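Uncharacterized protein MJ0236 (Methanocaldococcus jannaschii DSM 2661, PDB 2PHP) probably joins thiazole phosphate and hydroxymethylpyrimidine diphosphate into thiamine phosphate, acting as the C-terminal ThiN domain of a bifunctional enzyme whose other part probably phosphorylates hydroxymethylpyrimidine and its phosphate. Local coordinates at residues B[15-18]-B[19-23]; B[107-110]-B[111-115]; B[121-124]-B[125-129]. All blocks are in the same frame, centred on the assembly; numbering follows the deposited sequence.

Interaction 1. Residues B[15-18]-B[19-23]; sequences LSYA and IYLLK
I19 N donates to L15 O at 3.0 Å, one helical turn back. The side chain of I19 lies beside the same carbonyl, with its CG1 3.1 Å from L15 O. Y20 N bonds in the same way to S16 O. The ring of Y20 comes up beside that of Y17. Both tyrosines hold CG anti to the backbone N (chi1 170° in Y20, -176° in Y17), and the rings lean the same way. Their planes are 22° apart but slid past each other, with centroids 5.9 Å apart, so overlap is slight. The touch is Y20 CD2 against Y17 CE1 at 3.7 Å. These are i to i+3 and i to i+4 contacts on helix 8-22 of the ThiN domain. One side of this helix, with A18 and L22, packs on V171 of helix 167-185. Its tyrosine side meets the second subunit, where Y17 and L21 touch Y5 of that subunit. L21 N donates to Y17 O, and L21 CG lies over one face of the Y17 ring, offset toward its rim. L21 CG makes a CH-pi contact there, 4.1 Å from the centroid of the Y17 ring. L21 CD1 reaches Y17 CE2 at 3.5 Å, and L21 CD2 sits near the hydroxyl. Were Y17 an alanine, L21 would probably lose the ring face under its CG, and Y20 its neighbouring ring. L22 N continues the pattern to A18 O at 3.0 Å.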
ATOM      1  N   LEU B  15     -12.276  15.095  -2.345  1.00 24.72           N
ATOM      2  CA  LEU B  15     -11.131  14.606  -1.580  1.00 25.33           C
ATOM      3  C   LEU B  15     -10.223  13.733  -2.446  1.00 26.73           C
ATOM      4  O   LEU B  15      -8.996  13.865  -2.411  1.00 27.07           O
ATOM      5  CB  LEU B  15     -11.608  13.810  -0.363  1.00 23.34           C
ATOM      6  CG  LEU B  15     -12.013  14.685   0.825  1.00 22.87           C
ATOM      7  CD1 LEU B  15     -12.828  13.894   1.832  1.00 21.46           C
ATOM      8  CD2 LEU B  15     -10.749  15.245   1.455  1.00 22.15           C
ATOM      9  N   SER B  16     -10.836  12.840  -3.219  1.00 25.81           N
ATOM     10  CA  SER B  16     -10.097  11.946  -4.095  1.00 26.32           C
ATOM     11  C   SER B  16      -9.266  12.712  -5.121  1.00 27.39           C
ATOM     12  O   SER B  16      -8.100  12.379  -5.356  1.00 26.17           O
ATOM     13  CB  SER B  16     -11.061  11.007  -4.813  1.00 24.90           C
ATOM     14  OG  SER B  16     -11.754  10.198  -3.879  1.00 29.12           O
ATOM     15  N   TYR B  17      -9.852  13.737  -5.734  1.00 25.98           N
ATOM     16  CA  TYR B  17      -9.103  14.502  -6.722  1.00 27.33           C
ATOM     17  C   TYR B  17      -8.018  15.325  -6.035  1.00 26.61           C
ATOM     18  O   TYR B  17      -6.930  15.492  -6.575  1.00 26.87           O
ATOM     19  CB  TYR B  17     -10.024  15.428  -7.529  1.00 27.36           C
ATOM     20  CG  TYR B  17      -9.279  16.146  -8.628  1.00 29.91           C
ATOM     21  CD1 TYR B  17      -8.679  15.434  -9.669  1.00 31.77           C
ATOM     22  CD2 TYR B  17      -9.134  17.530  -8.611  1.00 30.41           C
ATOM     23  CE1 TYR B  17      -7.949  16.085 -10.666  1.00 32.14           C
ATOM     24  CE2 TYR B  17      -8.411  18.190  -9.598  1.00 31.88           C
ATOM     25  CZ  TYR B  17      -7.821  17.461 -10.619  1.00 33.69           C
ATOM     26  OH  TYR B  17      -7.088  18.111 -11.584  1.00 36.63           O
ATOM     27  N   ALA B  18      -8.316  15.840  -4.845  1.00 25.56           N
ATOM     28  CA  ALA B  18      -7.332  16.621  -4.105  1.00 25.76           C
ATOM     29  C   ALA B  18      -6.094  15.767  -3.844  1.00 28.27           C
ATOM     30  O   ALA B  18      -4.970  16.261  -3.935  1.00 29.06           O
ATOM     31  CB  ALA B  18      -7.918  17.101  -2.782  1.00 23.15           C
ATOM     32  N   ILE B  19      -6.308  14.487  -3.531  1.00 26.70           N
ATOM     33  CA  ILE B  19      -5.210  13.563  -3.249  1.00 28.56           C
ATOM     34  C   ILE B  19      -4.429  13.254  -4.536  1.00 28.72           C
ATOM     35  O   ILE B  19      -3.192  13.159  -4.525  1.00 27.17           O
ATOM     36  CB  ILE B  19      -5.734  12.224  -2.633  1.00 28.24           C
ATOM     37  CG1 ILE B  19      -6.439  12.490  -1.301  1.00 28.93           C
ATOM     38  CG2 ILE B  19      -4.583  11.254  -2.421  1.00 28.34           C
ATOM     39  CD1 ILE B  19      -5.535  13.059  -0.231  1.00 31.59           C
ATOM     40  N   TYR B  20      -5.157  13.096  -5.637  1.00 28.17           N
ATOM     41  CA  TYR B  20      -4.538  12.818  -6.928  1.00 31.09           C
ATOM     42  C   TYR B  20      -3.576  13.964  -7.258  1.00 32.30           C
ATOM     43  O   TYR B  20      -2.496  13.742  -7.815  1.00 33.15           O
ATOM     44  CB  TYR B  20      -5.620  12.690  -8.002  1.00 30.42           C
ATOM     45  CG  TYR B  20      -5.107  12.631  -9.427  1.00 33.77           C
ATOM     46  CD1 TYR B  20      -4.665  11.430  -9.993  1.00 33.54           C
ATOM     47  CD2 TYR B  20      -5.067  13.785 -10.216  1.00 34.80           C
ATOM     48  CE1 TYR B  20      -4.198  11.384 -11.315  1.00 33.45           C
ATOM     49  CE2 TYR B  20      -4.604  13.750 -11.529  1.00 35.44           C
ATOM     50  CZ  TYR B  20      -4.172  12.551 -12.074  1.00 35.22           C
ATOM     51  OH  TYR B  20      -3.715  12.544 -13.376  1.00 35.72           O
ATOM     52  N   LEU B  21      -3.964  15.188  -6.901  1.00 32.79           N
ATOM     53  CA  LEU B  21      -3.123  16.359  -7.152  1.00 35.35           C
ATOM     54  C   LEU B  21      -1.931  16.366  -6.201  1.00 37.46           C
ATOM     55  O   LEU B  21      -0.811  16.719  -6.584  1.00 37.26           O
ATOM     56  CB  LEU B  21      -3.926  17.656  -6.971  1.00 33.38           C
ATOM     57  CG  LEU B  21      -5.009  17.975  -8.014  1.00 35.00           C
ATOM     58  CD1 LEU B  21      -5.752  19.254  -7.636  1.00 32.06           C
ATOM     59  CD2 LEU B  21      -4.359  18.125  -9.387  1.00 33.06           C
ATOM     60  N   LEU B  22      -2.179  15.968  -4.957  1.00 38.66           N
ATOM     61  CA  LEU B  22      -1.133  15.935  -3.948  1.00 39.83           C
ATOM     62  C   LEU B  22      -0.030  14.951  -4.339  1.00 39.93           C
ATOM     63  O   LEU B  22       1.157  15.250  -4.193  1.00 38.55           O
ATOM     64  CB  LEU B  22      -1.724  15.530  -2.597  1.00 41.79           C
ATOM     65  CG  LEU B  22      -1.348  16.348  -1.358  1.00 45.31           C
ATOM     66  CD1 LEU B  22       0.152  16.600  -1.342  1.00 48.15           C
ATOM     67  CD2 LEU B  22      -2.106  17.660  -1.358  1.00 46.78           C
ATOM     68  N   LYS B  23      -0.423  13.784  -4.844  1.00 40.36           N
ATOM     69  CA  LYS B  23       0.547  12.765  -5.230  1.00 43.96           C
ATOM     70  C   LYS B  23       1.493  13.244  -6.325  1.00 45.63           C
ATOM     71  O   LYS B  23       2.560  12.664  -6.516  1.00 45.63           O
ATOM     72  CB  LYS B  23      -0.167  11.489  -5.686  1.00 45.52           C
ATOM     73  CG  LYS B  23      -0.911  10.773  -4.569  1.00 48.69           C
ATOM     74  CD  LYS B  23      -1.626   9.502  -5.030  1.00 51.41           C
ATOM     75  CE  LYS B  23      -0.650   8.414  -5.452  1.00 53.52           C
ATOM     76  NZ  LYS B  23       0.149   8.808  -6.645  1.00 55.94           N
TER

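Interaction 2. Residues B[107-110]-B[111-115]; sequences KLLK and DKFAV
L109 O takes two backbone hydrogen bonds near the end of helix 103-109, ahead of strand 115-117. K112 N donates to L109 O at 2.7 Å, from 44° above the carbonyl plane. F113 N donates to L109 O at 2.8 Å, nearly in line with the C=O bond. The two amides thus reach one oxygen from different directions, and the chain folds round it.

A water makes the polar link further along. It donates to K110 O and to F113 O, each at 2.8 Å. V115 N lies 3.4 Å from the same water and gives it a weak hydrogen bond. The water thus bridges K110 O and F113 O, with only that weak bond from V115 N.

Apolar contacts lie on two sides. L109 CD2 meets the edge of the F113 ring, near the ring plane, 3.9 Å from F113 CD2. Both residues also touch I147 of strand 147-150. L109 packs on I180 as well, so it sits between that strand and helix 167-185. On another side, K110 CG rests on V115 CG2 at 3.9 Å, the two side chains crossing at about a right angle. Beyond CG the lysine chain is extended, and its NZ has a weak hydrogen bond to Y149 OH. V115 touches Y149 as well.

The chemistry is that of a surface turn held mainly through its backbone. One carbonyl and one water gather the amides and oxygens, while L109 and F113 rest their apolar groups on I147 of the sheet. K110 combines an aliphatic contact near the chain with a polar end, as suits an exposed position.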
ATOM      1  N   LYS B 107       5.729  34.409   7.640  1.00 38.48           N
ATOM      2  CA  LYS B 107       5.992  35.803   7.264  1.00 40.21           C
ATOM      3  C   LYS B 107       5.844  35.989   5.764  1.00 38.81           C
ATOM      4  O   LYS B 107       5.244  36.954   5.307  1.00 40.93           O
ATOM      5  CB  LYS B 107       7.409  36.227   7.667  1.00 41.23           C
ATOM      6  CG  LYS B 107       7.663  36.227   9.152  1.00 45.90           C
ATOM      7  CD  LYS B 107       9.089  36.649   9.461  1.00 50.04           C
ATOM      8  CE  LYS B 107       9.371  36.560  10.954  1.00 52.97           C
ATOM      9  NZ  LYS B 107      10.799  36.857  11.265  1.00 55.32           N
ATOM     10  N   LEU B 108       6.401  35.061   4.998  1.00 38.21           N
ATOM     11  CA  LEU B 108       6.319  35.135   3.550  1.00 39.70           C
ATOM     12  C   LEU B 108       4.906  34.910   3.038  1.00 42.24           C
ATOM     13  O   LEU B 108       4.611  35.225   1.889  1.00 43.39           O
ATOM     14  CB  LEU B 108       7.242  34.101   2.908  1.00 40.09           C
ATOM     15  CG  LEU B 108       8.749  34.317   3.038  1.00 39.95           C
ATOM     16  CD1 LEU B 108       9.476  33.245   2.262  1.00 39.86           C
ATOM     17  CD2 LEU B 108       9.114  35.682   2.491  1.00 41.38           C
ATOM     18  N   LEU B 109       4.037  34.364   3.883  1.00 43.06           N
ATOM     19  CA  LEU B 109       2.663  34.088   3.479  1.00 45.50           C
ATOM     20  C   LEU B 109       1.677  35.185   3.840  1.00 47.01           C
ATOM     21  O   LEU B 109       0.726  35.428   3.097  1.00 46.50           O
ATOM     22  CB  LEU B 109       2.172  32.777   4.101  1.00 44.90           C
ATOM     23  CG  LEU B 109       2.777  31.455   3.637  1.00 44.17           C
ATOM     24  CD1 LEU B 109       1.998  30.312   4.279  1.00 45.10           C
ATOM     25  CD2 LEU B 109       2.712  31.351   2.120  1.00 44.44           C
ATOM     26  N   LYS B 110       1.901  35.830   4.984  1.00 48.77           N
ATOM     27  CA  LYS B 110       1.016  36.887   5.472  1.00 51.36           C
ATOM     28  C   LYS B 110       0.728  37.997   4.466  1.00 52.81           C
ATOM     29  O   LYS B 110      -0.104  38.871   4.712  1.00 54.39           O
ATOM     30  CB  LYS B 110       1.572  37.474   6.770  1.00 51.02           C
ATOM     31  CG  LYS B 110       1.515  36.483   7.931  1.00 51.13           C
ATOM     32  CD  LYS B 110       1.881  37.115   9.263  1.00 51.19           C
ATOM     33  CE  LYS B 110       1.600  36.147  10.408  1.00 51.83           C
ATOM     34  NZ  LYS B 110       2.124  36.614  11.723  1.00 50.65           N
ATOM     35  N   ASP B 111       1.403  37.952   3.326  1.00 54.69           N
ATOM     36  CA  ASP B 111       1.190  38.947   2.289  1.00 56.12           C
ATOM     37  C   ASP B 111       0.309  38.395   1.163  1.00 55.74           C
ATOM     38  O   ASP B 111      -0.326  39.156   0.426  1.00 57.07           O
ATOM     39  CB  ASP B 111       2.539  39.400   1.728  1.00 59.85           C
ATOM     40  CG  ASP B 111       3.421  40.046   2.788  1.00 64.01           C
ATOM     41  OD1 ASP B 111       3.032  41.110   3.323  1.00 65.24           O
ATOM     42  OD2 ASP B 111       4.498  39.486   3.091  1.00 65.49           O
ATOM     43  N   LYS B 112       0.251  37.068   1.049  1.00 53.84           N
ATOM     44  CA  LYS B 112      -0.541  36.409   0.006  1.00 51.04           C
ATOM     45  C   LYS B 112      -1.782  35.699   0.558  1.00 48.40           C
ATOM     46  O   LYS B 112      -2.681  35.317  -0.196  1.00 47.35           O
ATOM     47  CB  LYS B 112       0.331  35.391  -0.734  1.00 53.02           C
ATOM     48  CG  LYS B 112       1.575  36.001  -1.348  1.00 55.75           C
ATOM     49  CD  LYS B 112       2.529  34.934  -1.867  1.00 57.38           C
ATOM     50  CE  LYS B 112       3.840  35.593  -2.296  1.00 57.88           C
ATOM     51  NZ  LYS B 112       4.749  34.668  -3.025  1.00 58.47           N
ATOM     52  N   PHE B 113      -1.830  35.532   1.874  1.00 44.86           N
ATOM     53  CA  PHE B 113      -2.949  34.845   2.503  1.00 42.88           C
ATOM     54  C   PHE B 113      -3.444  35.533   3.764  1.00 41.76           C
ATOM     55  O   PHE B 113      -2.709  36.284   4.406  1.00 41.78           O
ATOM     56  CB  PHE B 113      -2.532  33.412   2.869  1.00 41.99           C
ATOM     57  CG  PHE B 113      -2.271  32.532   1.686  1.00 40.76           C
ATOM     58  CD1 PHE B 113      -3.327  32.017   0.943  1.00 40.56           C
ATOM     59  CD2 PHE B 113      -0.971  32.214   1.311  1.00 41.15           C
ATOM     60  CE1 PHE B 113      -3.094  31.192  -0.158  1.00 40.39           C
ATOM     61  CE2 PHE B 113      -0.727  31.390   0.210  1.00 40.85           C
ATOM     62  CZ  PHE B 113      -1.794  30.879  -0.524  1.00 39.05           C
ATOM     63  N   ALA B 114      -4.704  35.275   4.103  1.00 40.12           N
ATOM     64  CA  ALA B 114      -5.296  35.804   5.320  1.00 38.64           C
ATOM     65  C   ALA B 114      -4.830  34.801   6.368  1.00 39.14           C
ATOM     66  O   ALA B 114      -5.098  33.604   6.249  1.00 39.40           O
ATOM     67  CB  ALA B 114      -6.811  35.799   5.225  1.00 36.45           C
ATOM     68  N   VAL B 115      -4.126  35.290   7.382  1.00 38.79           N
ATOM     69  CA  VAL B 115      -3.586  34.437   8.433  1.00 38.07           C
ATOM     70  C   VAL B 115      -4.046  34.863   9.826  1.00 38.63           C
ATOM     71  O   VAL B 115      -4.180  36.052  10.119  1.00 39.93           O
ATOM     72  CB  VAL B 115      -2.035  34.461   8.407  1.00 38.23           C
ATOM     73  CG1 VAL B 115      -1.475  33.422   9.363  1.00 37.55           C
ATOM     74  CG2 VAL B 115      -1.532  34.224   6.997  1.00 39.05           C
TER
HETATM   75  O   HOH W   1      -1.849  37.748   6.627  1.00 53.51           O

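Interaction 3. Residues B[121-124]-B[125-129]; sequences KEEP and PNVST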
ATOM      1  N   LYS B 121      -0.995  28.063  25.154  1.00 45.38           N
ATOM      2  CA  LYS B 121      -0.831  28.435  26.558  1.00 47.67           C
ATOM      3  C   LYS B 121      -2.046  29.193  27.107  1.00 48.63           C
ATOM      4  O   LYS B 121      -2.281  29.194  28.313  1.00 49.31           O
ATOM      5  CB  LYS B 121       0.409  29.303  26.751  1.00 47.86           C
ATOM      6  CG  LYS B 121       1.710  28.666  26.344  1.00 49.11           C
ATOM      7  CD  LYS B 121       2.879  29.576  26.680  1.00 52.07           C
ATOM      8  CE  LYS B 121       2.869  30.900  25.901  1.00 53.74           C
ATOM      9  NZ  LYS B 121       1.701  31.795  26.165  1.00 53.66           N
ATOM     10  N   GLU B 122      -2.818  29.830  26.226  1.00 49.89           N
ATOM     11  CA  GLU B 122      -4.009  30.590  26.636  1.00 50.68           C
ATOM     12  C   GLU B 122      -5.293  29.751  26.653  1.00 50.76           C
ATOM     13  O   GLU B 122      -6.384  30.297  26.816  1.00 51.25           O
ATOM     14  CB  GLU B 122      -4.244  31.785  25.699  1.00 52.02           C
ATOM     15  CG  GLU B 122      -3.136  32.839  25.656  1.00 56.52           C
ATOM     16  CD  GLU B 122      -2.988  33.623  26.961  1.00 60.08           C
ATOM     17  OE1 GLU B 122      -3.996  34.182  27.445  1.00 61.86           O
ATOM     18  OE2 GLU B 122      -1.861  33.695  27.499  1.00 62.10           O
ATOM     19  N   GLU B 123      -5.178  28.435  26.486  1.00 51.00           N
ATOM     20  CA  GLU B 123      -6.368  27.587  26.472  1.00 51.21           C
ATOM     21  C   GLU B 123      -7.026  27.518  27.840  1.00 50.98           C
ATOM     22  O   GLU B 123      -6.367  27.258  28.843  1.00 51.38           O
ATOM     23  CB  GLU B 123      -6.030  26.167  26.014  1.00 50.95           C
ATOM     24  CG  GLU B 123      -7.266  25.298  25.768  1.00 51.25           C
ATOM     25  CD  GLU B 123      -6.930  23.840  25.502  1.00 52.78           C
ATOM     26  OE1 GLU B 123      -6.029  23.579  24.677  1.00 53.54           O
ATOM     27  OE2 GLU B 123      -7.571  22.952  26.108  1.00 52.96           O
ATOM     28  N   PRO B 124      -8.345  27.753  27.894  1.00 51.55           N
ATOM     29  CA  PRO B 124      -9.112  27.717  29.143  1.00 52.60           C
ATOM     30  C   PRO B 124      -9.431  26.280  29.558  1.00 54.08           C
ATOM     31  O   PRO B 124      -9.155  25.331  28.822  1.00 53.17           O
ATOM     32  CB  PRO B 124     -10.371  28.498  28.787  1.00 51.62           C
ATOM     33  CG  PRO B 124     -10.593  28.087  27.361  1.00 51.32           C
ATOM     34  CD  PRO B 124      -9.194  28.205  26.778  1.00 50.77           C
ATOM     35  N   PRO B 125     -10.021  26.105  30.750  1.00 55.06           N
ATOM     36  CA  PRO B 125     -10.371  24.770  31.245  1.00 55.82           C
ATOM     37  C   PRO B 125     -11.592  24.162  30.557  1.00 56.10           C
ATOM     38  O   PRO B 125     -12.480  24.877  30.087  1.00 57.17           O
ATOM     39  CB  PRO B 125     -10.623  25.012  32.735  1.00 55.73           C
ATOM     40  CG  PRO B 125      -9.785  26.228  33.039  1.00 55.09           C
ATOM     41  CD  PRO B 125     -10.068  27.090  31.843  1.00 54.77           C
ATOM     42  N   ASN B 126     -11.620  22.832  30.511  1.00 56.14           N
ATOM     43  CA  ASN B 126     -12.713  22.060  29.919  1.00 56.06           C
ATOM     44  C   ASN B 126     -13.174  22.424  28.514  1.00 54.89           C
ATOM     45  O   ASN B 126     -14.368  22.601  28.260  1.00 55.45           O
ATOM     46  CB  ASN B 126     -13.919  22.066  30.860  1.00 57.95           C
ATOM     47  CG  ASN B 126     -13.588  21.485  32.218  1.00 61.20           C
ATOM     48  OD1 ASN B 126     -13.061  22.175  33.093  1.00 62.19           O
ATOM     49  ND2 ASN B 126     -13.875  20.198  32.396  1.00 61.07           N
ATOM     50  N   VAL B 127     -12.221  22.526  27.597  1.00 52.36           N
ATOM     51  CA  VAL B 127     -12.536  22.822  26.210  1.00 49.46           C
ATOM     52  C   VAL B 127     -11.640  21.959  25.342  1.00 48.11           C
ATOM     53  O   VAL B 127     -10.639  21.413  25.812  1.00 46.17           O
ATOM     54  CB  VAL B 127     -12.271  24.298  25.842  1.00 49.03           C
ATOM     55  CG1 VAL B 127     -13.171  25.207  26.647  1.00 48.79           C
ATOM     56  CG2 VAL B 127     -10.804  24.634  26.064  1.00 49.28           C
ATOM     57  N   SER B 128     -12.020  21.825  24.077  1.00 47.43           N
ATOM     58  CA  SER B 128     -11.241  21.063  23.111  1.00 45.43           C
ATOM     59  C   SER B 128     -10.280  22.062  22.476  1.00 43.47           C
ATOM     60  O   SER B 128     -10.712  23.085  21.941  1.00 42.97           O
ATOM     61  CB  SER B 128     -12.160  20.477  22.043  1.00 46.61           C
ATOM     62  OG  SER B 128     -11.457  20.250  20.831  1.00 49.63           O
ATOM     63  N   THR B 129      -8.983  21.781  22.546  1.00 39.75           N
ATOM     64  CA  THR B 129      -7.996  22.685  21.974  1.00 39.01           C
ATOM     65  C   THR B 129      -8.354  23.112  20.551  1.00 39.43           C
ATOM     66  O   THR B 129      -8.282  24.294  20.220  1.00 38.78           O
ATOM     67  CB  THR B 129      -6.598  22.042  21.917  1.00 38.13           C
ATOM     68  OG1 THR B 129      -6.268  21.480  23.192  1.00 38.70           O
ATOM     69  CG2 THR B 129      -5.552  23.091  21.541  1.00 36.56           C
TER
HETATM   70  O   HOH W   2      -9.385  22.902  28.167  1.00 48.57           O
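This is a local surface contact in the loop that links strand 115-117 to helix 129-141 of the ThiN domain. E123 meets V127 and T129, and P124 meets V127, as the chain turns into the helix. S128 is the N-cap residue. Its OG reaches the backbone N of E131 in a weak hydrogen bond, and T129 begins the helix. W132 of the same helix lies against E123, P124 and V127.

Apolar contact centres on V127 CG2. With V127 CG1 anti to the carbonyl carbon (chi1 -63°), CG2 falls between the backbone N and the carbonyl carbon. V127 CG2 is 3.6 Å from E123 CG. The same V127 CG2 lies 3.7 Å from P124 CG. The P124 ring crosses the valine at about a right angle. P125 follows directly, and its CD is tight against P124 CB at 3.4 Å. The two prolines restrict the backbone at this bend.

A water sits inside the turn. V127 N donates to this water at 2.9 Å. E123 OE2 and P124 O are both placed to accept from it, but other acceptors are also in reach, so its two protons need not both go to these.

The E123 side chain is extended, with CG anti to the backbone N (chi1 -171°), and crosses that of T129 at about a right angle. T129 OG1 donates to E123 OE1 at 2.6 Å, meeting it on the syn side and 30° out of the carboxylate plane.

How the interactions relate
The three contacts follow one another along the chain within the ThiN domain, and none touches another. Interactions 1 and 2 have centres 24 Å apart. They are joined indirectly by helix 167-185, which packs on A18 and L22 in one and on L108 and L109 in the other. Strand 115-117 leads from interaction 2 toward interaction 3. The centres of interactions 2 and 3 are 26 Å apart. Interactions 1 and 3 lie on opposite sides of the chain's centre, 34 Å between centres. Only interaction 1 reaches another subunit of the assembly. No catalytic or substrate-binding residue is established among the three, so none is assigned to the active site.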